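Local coordinates for protein GntR family transcriptional regulator (Streptococcus agalactiae, PDB 7B5U) that binds the second messenger c-di-AMP through the RCK_C domain described here and probably acts as a DNA-binding transcription regulator, at residues A[66-69]-A[70-74]. Residues are numbered along the deposited sequence; the frame is centred on the assembly and turned at random.
Sequences DVYA and RMKTY
Tyr68 and Lys72, one turn apart on helix 65-74 of the RCK_C (TrkA-C) domain, meet at a slant: Lys72 CB lies 4.2 Å above one face of the phenol ring, offset toward its rim, and farther out CE comes 3.4 Å from Tyr68 OH, with CD also near it. Lysine suits this place because its long aliphatic chain can span from the ring's rim to its hydroxyl.

Asp66 and Arg70 are also four residues apart, yet their charged groups do not touch. The carboxylate and guanidinium planes stand 47° apart, and a water joins them, donating to Asp66 OD2 at 2.7 Å and accepting from Arg70 NH1 at the guanidinium edge. The arginine chain bends at chi3 (66°), and a different nitrogen, NH2, bonds Gln29 O of helix 26-30.

Ala69 O takes two bonds from Thr73, from N and from OG1, each 3.0 Å long and on opposite faces of the carbonyl plane. With chi1 at -59°, threonine's short hydroxyl arm reaches the preceding turn.

Helix 65-74 lies against the antiparallel sheet: apolar Val67 and buried Met71, about 7 Å from bound c-di-AMP, meet Phe61 of strand 58-62, while Tyr68 and Met71 reach Ile8 of strand 6-9.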
loop_
_atom_site.group_PDB
_atom_site.type_symbol
_atom_site.label_atom_id
_atom_site.label_comp_id
_atom_site.label_asym_id
_atom_site.label_seq_id
_atom_site.Cartn_x
_atom_site.Cartn_y
_atom_site.Cartn_z
ATOM N N ASP A 66 4.380 14.274 -5.361
ATOM C CA ASP A 66 5.686 13.847 -5.848
ATOM C C ASP A 66 5.692 12.356 -6.159
ATOM O O ASP A 66 6.294 11.927 -7.149
ATOM C CB ASP A 66 6.768 14.199 -4.829
ATOM C CG ASP A 66 8.165 14.144 -5.420
ATOM O OD1 ASP A 66 8.473 14.983 -6.293
ATOM O OD2 ASP A 66 8.959 13.269 -5.015
ATOM N N VAL A 67 5.028 11.546 -5.321
ATOM C CA VAL A 67 4.908 10.121 -5.605
ATOM C C VAL A 67 4.162 9.907 -6.912
ATOM O O VAL A 67 4.530 9.049 -7.725
ATOM C CB VAL A 67 4.206 9.413 -4.435
ATOM C CG1 VAL A 67 3.869 7.982 -4.813
ATOM C CG2 VAL A 67 5.071 9.460 -3.185
ATOM N N TYR A 68 3.094 10.679 -7.131
ATOM C CA TYR A 68 2.387 10.605 -8.405
ATOM C C TYR A 68 3.333 10.872 -9.575
ATOM O O TYR A 68 3.326 10.148 -10.578
ATOM C CB TYR A 68 1.185 11.556 -8.446
ATOM C CG TYR A 68 0.714 11.723 -9.863
ATOM C CD1 TYR A 68 -0.032 10.731 -10.487
ATOM C CD2 TYR A 68 1.093 12.834 -10.616
ATOM C CE1 TYR A 68 -0.418 10.853 -11.817
ATOM C CE2 TYR A 68 0.710 12.969 -11.945
ATOM C CZ TYR A 68 -0.044 11.971 -12.536
ATOM O OH TYR A 68 -0.438 12.074 -13.853
ATOM N N ALA A 69 4.157 11.920 -9.470
ATOM C CA ALA A 69 5.091 12.244 -10.547
ATOM C C ALA A 69 6.070 11.102 -10.799
ATOM O O ALA A 69 6.394 10.789 -11.955
ATOM C CB ALA A 69 5.842 13.532 -10.206
ATOM N N ARG A 70 6.549 10.463 -9.730
ATOM C CA ARG A 70 7.434 9.312 -9.873
ATOM C C ARG A 70 6.737 8.147 -10.575
ATOM O O ARG A 70 7.319 7.514 -11.464
ATOM C CB ARG A 70 8.001 8.905 -8.508
ATOM C CG ARG A 70 8.845 10.012 -7.879
ATOM C CD ARG A 70 9.231 9.757 -6.431
ATOM N NE ARG A 70 10.119 8.607 -6.324
ATOM C CZ ARG A 70 10.465 8.031 -5.177
ATOM N NH1 ARG A 70 10.008 8.502 -4.012
ATOM N NH2 ARG A 70 11.271 6.974 -5.206
ATOM N N MET A 71 5.498 7.828 -10.175
ATOM C CA MET A 71 4.771 6.738 -10.822
ATOM C C MET A 71 4.541 7.024 -12.296
ATOM O O MET A 71 4.698 6.137 -13.146
ATOM C CB MET A 71 3.446 6.491 -10.104
ATOM C CG MET A 71 3.619 5.766 -8.794
ATOM S SD MET A 71 4.013 4.014 -9.017
ATOM C CE MET A 71 2.354 3.350 -9.176
ATOM N N LYS A 72 4.165 8.252 -12.624
ATOM C CA LYS A 72 3.917 8.580 -14.018
ATOM C C LYS A 72 5.187 8.447 -14.852
ATOM O O LYS A 72 5.156 7.916 -15.969
ATOM C CB LYS A 72 3.333 9.986 -14.098
ATOM C CG LYS A 72 3.699 10.741 -15.342
ATOM C CD LYS A 72 3.108 12.129 -15.315
ATOM C CE LYS A 72 1.941 12.179 -16.240
ATOM N NZ LYS A 72 1.630 13.571 -16.558
ATOM N N THR A 73 6.318 8.912 -14.323
ATOM C CA THR A 73 7.575 8.777 -15.054
ATOM C C THR A 73 7.985 7.318 -15.178
ATOM O O THR A 73 8.413 6.864 -16.247
ATOM C CB THR A 73 8.659 9.577 -14.336
ATOM O OG1 THR A 73 8.259 10.949 -14.269
ATOM C CG2 THR A 73 9.985 9.488 -15.066
ATOM N N TYR A 74 7.853 6.578 -14.083
ATOM C CA TYR A 74 8.264 5.185 -14.031
ATOM C C TYR A 74 7.534 4.344 -15.070
ATOM O O TYR A 74 8.128 3.435 -15.664
ATOM C CB TYR A 74 8.005 4.671 -12.616
ATOM C CG TYR A 74 8.507 3.291 -12.290
ATOM C CD1 TYR A 74 9.850 3.064 -12.033
ATOM C CD2 TYR A 74 7.626 2.226 -12.189
ATOM C CE1 TYR A 74 10.307 1.800 -11.701
ATOM C CE2 TYR A 74 8.070 0.964 -11.852
ATOM C CZ TYR A 74 9.407 0.760 -11.612
ATOM O OH TYR A 74 9.851 -0.501 -11.277
HETATM O O HOH W 1 8.718 11.125 -3.450
#